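Local coordinates for U4/U6 snRNA-associated-splicing factor PRP24 (PDB 4N0T), which acts as a spliceosome recycling factor that binds U6 snRNA, at residues 88-93 and 155-160; 318-323 and 357-362. One frame throughout, in Å; residues are numbered along the deposited sequence.

Interaction 1 of 2, residues 88-93 and 155-160. With nucleotides of chain B.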
loop_
_atom_site.group_PDB
_atom_site.type_symbol
_atom_site.label_atom_id
_atom_site.label_comp_id
_atom_site.label_asym_id
_atom_site.label_seq_id
_atom_site.Cartn_x
_atom_site.Cartn_y
_atom_site.Cartn_z
ATOM N N TRP A 88 -10.036 0.571 10.329
ATOM C CA TRP A 88 -9.110 0.114 9.307
ATOM C C TRP A 88 -9.931 -0.153 8.056
ATOM O O TRP A 88 -10.980 -0.817 8.114
ATOM C CB TRP A 88 -8.368 -1.136 9.773
ATOM C CG TRP A 88 -7.432 -1.746 8.758
ATOM C CD1 TRP A 88 -6.135 -1.393 8.518
ATOM C CD2 TRP A 88 -7.708 -2.870 7.912
ATOM N NE1 TRP A 88 -5.586 -2.225 7.552
ATOM C CE2 TRP A 88 -6.540 -3.127 7.158
ATOM C CE3 TRP A 88 -8.836 -3.673 7.706
ATOM C CZ2 TRP A 88 -6.466 -4.164 6.217
ATOM C CZ3 TRP A 88 -8.760 -4.708 6.777
ATOM C CH2 TRP A 88 -7.581 -4.940 6.042
ATOM N N MET A 89 -9.461 0.381 6.939
ATOM C CA MET A 89 -10.173 0.297 5.674
ATOM C C MET A 89 -9.280 -0.297 4.590
ATOM O O MET A 89 -8.093 0.031 4.505
ATOM C CB MET A 89 -10.654 1.699 5.286
ATOM C CG MET A 89 -11.515 1.775 4.054
ATOM S SD MET A 89 -11.982 3.514 3.772
ATOM C CE MET A 89 -13.225 3.733 5.035
ATOM N N THR A 90 -9.828 -1.193 3.777
ATOM C CA THR A 90 -9.080 -1.653 2.625
ATOM C C THR A 90 -9.969 -1.870 1.403
ATOM O O THR A 90 -11.209 -1.798 1.488
ATOM C CB THR A 90 -8.243 -2.929 2.934
ATOM O OG1 THR A 90 -7.267 -3.089 1.901
ATOM C CG2 THR A 90 -9.130 -4.189 2.982
ATOM N N ASN A 91 -9.314 -2.104 0.270
ATOM C CA ASN A 91 -9.990 -2.341 -1.004
ATOM C C ASN A 91 -10.842 -1.156 -1.477
ATOM O O ASN A 91 -11.878 -1.346 -2.135
ATOM C CB ASN A 91 -10.835 -3.613 -0.978
ATOM C CG ASN A 91 -11.040 -4.191 -2.376
ATOM O OD1 ASN A 91 -10.133 -4.159 -3.211
ATOM N ND2 ASN A 91 -12.249 -4.694 -2.643
ATOM N N PHE A 92 -10.421 0.059 -1.128
ATOM C CA PHE A 92 -10.887 1.228 -1.870
ATOM C C PHE A 92 -10.202 1.208 -3.236
ATOM O O PHE A 92 -9.218 0.486 -3.428
ATOM C CB PHE A 92 -10.628 2.538 -1.095
ATOM C CG PHE A 92 -9.286 2.603 -0.391
ATOM C CD1 PHE A 92 -8.148 3.019 -1.067
ATOM C CD2 PHE A 92 -9.188 2.300 0.970
ATOM C CE1 PHE A 92 -6.913 3.127 -0.399
ATOM C CE2 PHE A 92 -7.961 2.393 1.645
ATOM C CZ PHE A 92 -6.830 2.803 0.960
ATOM N N PRO A 93 -10.722 1.976 -4.213
ATOM C CA PRO A 93 -10.090 1.954 -5.539
ATOM C C PRO A 93 -8.613 2.370 -5.504
ATOM O O PRO A 93 -8.224 3.166 -4.648
ATOM C CB PRO A 93 -10.921 2.977 -6.332
ATOM C CG PRO A 93 -12.261 2.910 -5.704
ATOM C CD PRO A 93 -11.981 2.746 -4.218
ATOM N N THR A 155 -15.496 -3.618 -3.718
ATOM C CA THR A 155 -16.258 -3.739 -2.479
ATOM C C THR A 155 -15.387 -3.271 -1.314
ATOM O O THR A 155 -14.415 -3.934 -0.937
ATOM C CB THR A 155 -16.726 -5.175 -2.228
ATOM O OG1 THR A 155 -17.583 -5.591 -3.299
ATOM C CG2 THR A 155 -17.493 -5.270 -0.925
ATOM N N LEU A 156 -15.739 -2.125 -0.746
ATOM C CA LEU A 156 -14.969 -1.565 0.365
ATOM C C LEU A 156 -15.013 -2.438 1.624
ATOM O O LEU A 156 -16.046 -3.031 1.968
ATOM C CB LEU A 156 -15.474 -0.146 0.681
ATOM C CG LEU A 156 -14.595 0.660 1.637
ATOM C CD1 LEU A 156 -13.315 1.034 0.923
ATOM C CD2 LEU A 156 -15.326 1.933 2.098
ATOM N N VAL A 157 -13.880 -2.525 2.318
ATOM C CA VAL A 157 -13.841 -3.179 3.617
ATOM C C VAL A 157 -13.596 -2.113 4.674
ATOM O O VAL A 157 -12.622 -1.359 4.573
ATOM C CB VAL A 157 -12.680 -4.192 3.695
ATOM C CG1 VAL A 157 -12.553 -4.737 5.111
ATOM C CG2 VAL A 157 -12.898 -5.322 2.704
ATOM N N THR A 158 -14.496 -2.012 5.655
ATOM C CA THR A 158 -14.325 -1.048 6.761
ATOM C C THR A 158 -14.540 -1.782 8.082
ATOM O O THR A 158 -15.588 -2.401 8.294
ATOM C CB THR A 158 -15.311 0.147 6.647
ATOM O OG1 THR A 158 -15.111 0.807 5.397
ATOM C CG2 THR A 158 -15.070 1.164 7.775
ATOM N N LYS A 159 -13.541 -1.734 8.965
ATOM C CA LYS A 159 -13.558 -2.485 10.215
ATOM C C LYS A 159 -13.151 -1.594 11.381
ATOM O O LYS A 159 -12.383 -0.649 11.208
ATOM C CB LYS A 159 -12.573 -3.667 10.142
ATOM C CG LYS A 159 -12.915 -4.752 9.118
ATOM C CD LYS A 159 -11.796 -5.816 9.051
ATOM C CE LYS A 159 -12.148 -6.977 8.131
ATOM N NZ LYS A 159 -13.107 -7.910 8.781
ATOM N N VAL A 160 -13.668 -1.899 12.564
ATOM C CA VAL A 160 -13.104 -1.351 13.781
ATOM C C VAL A 160 -11.688 -1.926 13.882
ATOM O O VAL A 160 -11.502 -3.144 13.824
ATOM C CB VAL A 160 -13.949 -1.726 15.005
ATOM C CG1 VAL A 160 -13.261 -1.284 16.279
ATOM C CG2 VAL A 160 -15.330 -1.062 14.904
ATOM P P A B 20 -2.790 -7.448 5.241
ATOM O OP1 A B 20 -1.884 -7.338 4.066
ATOM O OP2 A B 20 -2.950 -8.775 5.893
ATOM O "O5'" A B 20 -2.332 -6.420 6.362
ATOM C "C5'" A B 20 -1.965 -5.072 6.048
ATOM C "C4'" A B 20 -1.822 -4.249 7.298
ATOM O "O4'" A B 20 -3.154 -3.968 7.811
ATOM C "C3'" A B 20 -1.049 -4.915 8.440
ATOM O "O3'" A B 20 -0.349 -3.924 9.186
ATOM C "C2'" A B 20 -2.167 -5.483 9.310
ATOM O "O2'" A B 20 -1.816 -5.662 10.667
ATOM C "C1'" A B 20 -3.257 -4.421 9.145
ATOM N N9 A B 20 -4.607 -4.941 9.361
ATOM C C8 A B 20 -5.227 -5.964 8.689
ATOM N N7 A B 20 -6.427 -6.232 9.154
ATOM C C5 A B 20 -6.608 -5.315 10.182
ATOM C C6 A B 20 -7.674 -5.080 11.073
ATOM N N6 A B 20 -8.806 -5.784 11.049
ATOM N N1 A B 20 -7.517 -4.090 11.983
ATOM C C2 A B 20 -6.369 -3.404 12.016
ATOM N N3 A B 20 -5.295 -3.550 11.232
ATOM C C4 A B 20 -5.490 -4.518 10.329
ATOM P P A B 18 -2.963 -7.864 -4.329
ATOM O OP1 A B 18 -1.520 -7.481 -4.283
ATOM O OP2 A B 18 -3.391 -9.207 -3.892
ATOM O "O5'" A B 18 -3.834 -6.852 -3.445
ATOM C "C5'" A B 18 -3.668 -5.446 -3.544
ATOM C "C4'" A B 18 -4.768 -4.708 -2.809
ATOM O "O4'" A B 18 -6.070 -5.117 -3.311
ATOM C "C3'" A B 18 -4.858 -4.955 -1.310
ATOM O "O3'" A B 18 -3.932 -4.177 -0.579
ATOM C "C2'" A B 18 -6.315 -4.623 -1.010
ATOM O "O2'" A B 18 -6.525 -3.220 -1.022
ATOM C "C1'" A B 18 -6.994 -5.196 -2.248
ATOM N N9 A B 18 -7.380 -6.609 -2.078
ATOM C C8 A B 18 -6.883 -7.706 -2.748
ATOM N N7 A B 18 -7.452 -8.828 -2.392
ATOM C C5 A B 18 -8.394 -8.452 -1.448
ATOM C C6 A B 18 -9.317 -9.192 -0.703
ATOM N N6 A B 18 -9.461 -10.521 -0.814
ATOM N N1 A B 18 -10.107 -8.529 0.166
ATOM C C2 A B 18 -9.978 -7.199 0.269
ATOM N N3 A B 18 -9.141 -6.401 -0.390
ATOM C C4 A B 18 -8.359 -7.091 -1.239
ATOM P P U B 17 -6.200 -11.090 -9.508
ATOM O OP1 U B 17 -6.854 -9.887 -10.092
ATOM O OP2 U B 17 -5.693 -12.159 -10.395
ATOM O "O5'" U B 17 -4.957 -10.554 -8.658
ATOM C "C5'" U B 17 -5.109 -9.923 -7.388
ATOM C "C4'" U B 17 -5.059 -8.417 -7.492
ATOM O "O4'" U B 17 -6.358 -7.931 -7.928
ATOM C "C3'" U B 17 -4.805 -7.680 -6.178
ATOM O "O3'" U B 17 -3.434 -7.580 -5.839
ATOM C "C2'" U B 17 -5.471 -6.329 -6.414
ATOM O "O2'" U B 17 -4.655 -5.470 -7.197
ATOM C "C1'" U B 17 -6.693 -6.737 -7.230
ATOM N N1 U B 17 -7.832 -7.024 -6.323
ATOM C C2 U B 17 -8.431 -5.931 -5.691
ATOM O O2 U B 17 -8.064 -4.785 -5.880
ATOM N N3 U B 17 -9.464 -6.225 -4.842
ATOM C C4 U B 17 -9.947 -7.488 -4.562
ATOM O O4 U B 17 -10.874 -7.619 -3.766
ATOM C C5 U B 17 -9.292 -8.565 -5.249
ATOM C C6 U B 17 -8.277 -8.304 -6.085
HETATM O O HOH W 1 -14.058 -5.883 -4.687
#
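Asn-91 and Thr-155 meet through a side-chain amide that serves protein and RNA at once. Its ND2 donates to Thr-155 O at 2.9 Å, coming in from above the carbonyl plane, while Asn-91 OD1 accepts from U17 N3 of chain B at 2.7 Å. A water accepts from both Asn-91 ND2 and Thr-155 N, so both ends of the amide are held and its rotation is probably fixed. Asn-91 has a left-handed backbone (phi 62°), where the strand ends.

Behind it, residues 88-90 run antiparallel to 157-160, with paired backbone bonds joining Trp-88 to Lys-159 and Thr-90 to Val-157. Trp-88, Thr-90, Val-157 and Lys-159 project on the RNA side. With CG anti to the backbone N (chi1 177°), the Trp-88 indole receives the A20 base of chain B over one face, C5 lying 3.5 Å above the plane. Lys-159 runs alongside, its CD 3.9 Å from Trp-88 CE3 at the ring edge. Were Trp-88 replaced by an alanine, the A20 base would probably lose the flat surface it lies on, and Lys-159 CD the ring edge it rests on. Nearer Asn-91, Thr-90 CG2 packs 3.6 Å from Val-157 CB, whereas Thr-90 OG1 hydrogen-bonds to Arg-127 O.

On the other face, Leu-156 CD1 touches both Met-89 CG, 3.7 Å away, and Phe-92 CB. The aromatic position of Trp-88 on the first strand matches the RNP2 motif of an RNA recognition motif. Strand 86-90 lies between 154-160 and 128-133 in the sheet; Phe-128 and Tyr-130 of the latter meet the Trp-88 ring, and helix 136-146 backs the opposite face through Leu-146, which touches Leu-156 and Thr-158.

Interaction 2 of 2, residues 318-323 and 357-362. With SO4 (sulfate ion), chain C; nucleotides of chain B.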
loop_
_atom_site.group_PDB
_atom_site.type_symbol
_atom_site.label_atom_id
_atom_site.label_comp_id
_atom_site.label_asym_id
_atom_site.label_seq_id
_atom_site.Cartn_x
_atom_site.Cartn_y
_atom_site.Cartn_z
ATOM N N SER A 318 11.238 3.614 -5.513
ATOM C CA SER A 318 11.168 4.464 -4.326
ATOM C C SER A 318 12.529 4.682 -3.684
ATOM O O SER A 318 12.704 5.646 -2.929
ATOM C CB SER A 318 10.181 3.898 -3.312
ATOM O OG SER A 318 10.527 2.553 -3.050
ATOM N N ASP A 319 13.503 3.827 -4.002
ATOM C CA ASP A 319 14.852 4.013 -3.464
ATOM C C ASP A 319 15.543 5.247 -4.045
ATOM O O ASP A 319 16.539 5.714 -3.501
ATOM C CB ASP A 319 15.740 2.759 -3.579
ATOM C CG ASP A 319 15.751 2.146 -4.974
ATOM O OD1 ASP A 319 14.694 2.111 -5.640
ATOM O OD2 ASP A 319 16.834 1.657 -5.393
ATOM N N PHE A 320 14.995 5.782 -5.130
ATOM C CA PHE A 320 15.446 7.075 -5.648
ATOM C C PHE A 320 14.319 8.104 -5.665
ATOM O O PHE A 320 14.375 9.064 -6.435
ATOM C CB PHE A 320 16.047 6.902 -7.046
ATOM C CG PHE A 320 17.306 6.078 -7.044
ATOM C CD1 PHE A 320 18.489 6.616 -6.552
ATOM C CD2 PHE A 320 17.294 4.760 -7.485
ATOM C CE1 PHE A 320 19.645 5.868 -6.521
ATOM C CE2 PHE A 320 18.454 4.002 -7.461
ATOM C CZ PHE A 320 19.628 4.559 -6.974
ATOM N N ASN A 321 13.308 7.897 -4.817
ATOM C CA ASN A 321 12.137 8.784 -4.751
ATOM C C ASN A 321 11.492 9.056 -6.111
ATOM O O ASN A 321 11.084 10.183 -6.409
ATOM C CB ASN A 321 12.500 10.119 -4.080
ATOM C CG ASN A 321 13.136 9.933 -2.723
ATOM O OD1 ASN A 321 12.732 9.066 -1.953
ATOM N ND2 ASN A 321 14.135 10.762 -2.413
ATOM N N GLY A 322 11.402 8.029 -6.948
ATOM C CA GLY A 322 10.920 8.228 -8.303
ATOM C C GLY A 322 9.989 7.162 -8.848
ATOM O O GLY A 322 9.588 6.231 -8.145
ATOM N N ALA A 323 9.609 7.342 -10.108
ATOM C CA ALA A 323 8.828 6.355 -10.838
ATOM C C ALA A 323 9.314 6.371 -12.273
ATOM O O ALA A 323 9.754 7.409 -12.789
ATOM C CB ALA A 323 7.335 6.682 -10.770
ATOM N N ASP A 357 19.566 10.773 -14.438
ATOM C CA ASP A 357 19.161 12.087 -13.916
ATOM C C ASP A 357 18.477 11.923 -12.562
ATOM O O ASP A 357 18.732 12.666 -11.610
ATOM C CB ASP A 357 18.171 12.780 -14.864
ATOM C CG ASP A 357 18.816 13.298 -16.137
ATOM O OD1 ASP A 357 20.036 13.593 -16.138
ATOM O OD2 ASP A 357 18.081 13.412 -17.143
ATOM N N MET A 358 17.575 10.951 -12.497
ATOM C CA MET A 358 16.867 10.658 -11.262
ATOM C C MET A 358 17.852 10.294 -10.157
ATOM O O MET A 358 17.744 10.787 -9.038
ATOM C CB MET A 358 15.873 9.514 -11.491
ATOM C CG MET A 358 15.179 9.055 -10.214
ATOM S SD MET A 358 14.017 7.691 -10.537
ATOM C CE MET A 358 15.125 6.437 -11.176
ATOM N N LYS A 359 18.826 9.446 -10.483
ATOM C CA LYS A 359 19.829 9.028 -9.506
ATOM C C LYS A 359 20.701 10.200 -9.062
ATOM O O LYS A 359 20.970 10.365 -7.870
ATOM C CB LYS A 359 20.718 7.919 -10.080
ATOM C CG LYS A 359 19.999 6.592 -10.289
ATOM C CD LYS A 359 20.987 5.522 -10.736
ATOM C CE LYS A 359 20.312 4.177 -10.883
ATOM N NZ LYS A 359 21.311 3.095 -11.155
ATOM N N ARG A 360 21.144 11.007 -10.023
ATOM C CA ARG A 360 21.972 12.175 -9.699
ATOM C C ARG A 360 21.243 13.146 -8.774
ATOM O O ARG A 360 21.813 13.639 -7.794
ATOM C CB ARG A 360 22.454 12.889 -10.968
ATOM C CG ARG A 360 23.648 12.202 -11.641
ATOM C CD ARG A 360 24.203 13.025 -12.810
ATOM N NE ARG A 360 23.299 13.047 -13.956
ATOM C CZ ARG A 360 23.368 12.194 -14.972
ATOM N NH1 ARG A 360 24.312 11.256 -14.999
ATOM N NH2 ARG A 360 22.497 12.278 -15.968
ATOM N N TYR A 361 19.972 13.400 -9.070
ATOM C CA TYR A 361 19.170 14.277 -8.226
ATOM C C TYR A 361 19.064 13.725 -6.815
ATOM O O TYR A 361 19.233 14.456 -5.837
ATOM C CB TYR A 361 17.773 14.503 -8.819
ATOM C CG TYR A 361 16.934 15.445 -7.989
ATOM C CD1 TYR A 361 17.100 16.825 -8.087
ATOM C CD2 TYR A 361 15.996 14.962 -7.083
ATOM C CE1 TYR A 361 16.339 17.692 -7.314
ATOM C CE2 TYR A 361 15.232 15.812 -6.314
ATOM C CZ TYR A 361 15.408 17.181 -6.430
ATOM O OH TYR A 361 14.648 18.033 -5.658
ATOM N N TYR A 362 18.801 12.422 -6.707
ATOM C CA TYR A 362 18.700 11.790 -5.406
ATOM C C TYR A 362 20.011 11.899 -4.632
ATOM O O TYR A 362 20.003 12.246 -3.448
ATOM C CB TYR A 362 18.314 10.316 -5.561
ATOM C CG TYR A 362 18.281 9.578 -4.251
ATOM C CD1 TYR A 362 17.145 9.591 -3.460
ATOM C CD2 TYR A 362 19.389 8.868 -3.802
ATOM C CE1 TYR A 362 17.109 8.908 -2.250
ATOM C CE2 TYR A 362 19.362 8.190 -2.600
ATOM C CZ TYR A 362 18.223 8.216 -1.831
ATOM O OH TYR A 362 18.201 7.538 -0.635
HETATM S S SO4 C . 22.817 10.040 -18.717
HETATM O O1 SO4 C . 22.196 8.752 -19.019
HETATM O O2 SO4 C . 24.001 9.837 -17.874
HETATM O O3 SO4 C . 23.203 10.699 -19.963
HETATM O O4 SO4 C . 21.836 10.881 -18.036
ATOM P P C B 29 17.447 -4.773 -4.208
ATOM O OP1 C B 29 17.319 -3.613 -5.121
ATOM O OP2 C B 29 18.239 -5.962 -4.669
ATOM O "O5'" C B 29 18.006 -4.296 -2.796
ATOM C "C5'" C B 29 19.194 -3.509 -2.695
ATOM C "C4'" C B 29 19.071 -2.450 -1.630
ATOM O "O4'" C B 29 17.970 -1.562 -1.980
ATOM C "C3'" C B 29 18.757 -2.964 -0.224
ATOM O "O3'" C B 29 19.284 -2.037 0.726
ATOM C "C2'" C B 29 17.239 -2.868 -0.180
ATOM O "O2'" C B 29 16.686 -2.830 1.119
ATOM C "C1'" C B 29 17.024 -1.556 -0.926
ATOM N N1 C B 29 15.698 -1.381 -1.520
ATOM C C2 C B 29 15.116 -0.133 -1.342
ATOM O O2 C B 29 15.734 0.713 -0.672
ATOM N N3 C B 29 13.903 0.111 -1.876
ATOM C C4 C B 29 13.303 -0.845 -2.577
ATOM N N4 C B 29 12.108 -0.551 -3.097
ATOM C C5 C B 29 13.885 -2.127 -2.780
ATOM C C6 C B 29 15.092 -2.360 -2.245
HETATM O O HOH W 2 16.355 5.687 -0.696
HETATM O O HOH W 3 15.408 11.436 -7.253
#
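Phe-320 joins the turn between strands 311-317 and 322-327 of the occluded RNA recognition motif to helix 355-365, and three residues of the helix, Met-358, Lys-359 and Tyr-362, line its side chain. Phe-320 CB lies 3.9 Å from Met-358 CG. Farther out, Phe-320 CD1 comes 3.7 Å from Tyr-362 CD2, the Phe-320 edge facing the Tyr-362 ring in a T-shaped pair with planes at 84°. Phe-320 CE1 and CZ then pass beneath Lys-359 CG, which sits 3.8 Å from the ring centroid almost on its normal, a CH-pi contact; Phe-320 CE2 reaches Lys-359 CE at 3.9 Å. The lysine chain, extended beyond CG, thus lies across the phenyl face.

Met-358 also packs its SD against Gly-322 CA and touches Cys-283 and Phe-285 of strand 281-285, consistent with a helix laid over the sheet face that other RNA recognition motifs offer to RNA. Asn-321 ND2 approaches the Tyr-362 ring at its edge, in plane. Asp-319 O stands 3.4 Å above that ring, toward the rim at CZ, and a single water joins Asp-319 O to Tyr-362 OH, the water oxygen lying 2.6 Å from Tyr-362 OH.

In the fold
The two contacts belong to different RNA recognition motifs of one chain, with centres 32 Å apart and nearest atoms about 17 Å apart, yet both border the same RNA. Interaction 1 offers the sheet surface to A20 of chain B and, with the loop residue Asn-91 just past the strand, meets A18 and U17. In interaction 2 a helix lies against the corresponding region, and C29 of chain B is met from the turn instead, its O2 3.6 Å from Asp-319 CB. The domains also approach one another directly: Ser-318 touches Arg-121, in the loop before strand 128-133, the strand that flanks 86-90. Asp-319 forms a salt bridge with Arg-263 of helix 258-270.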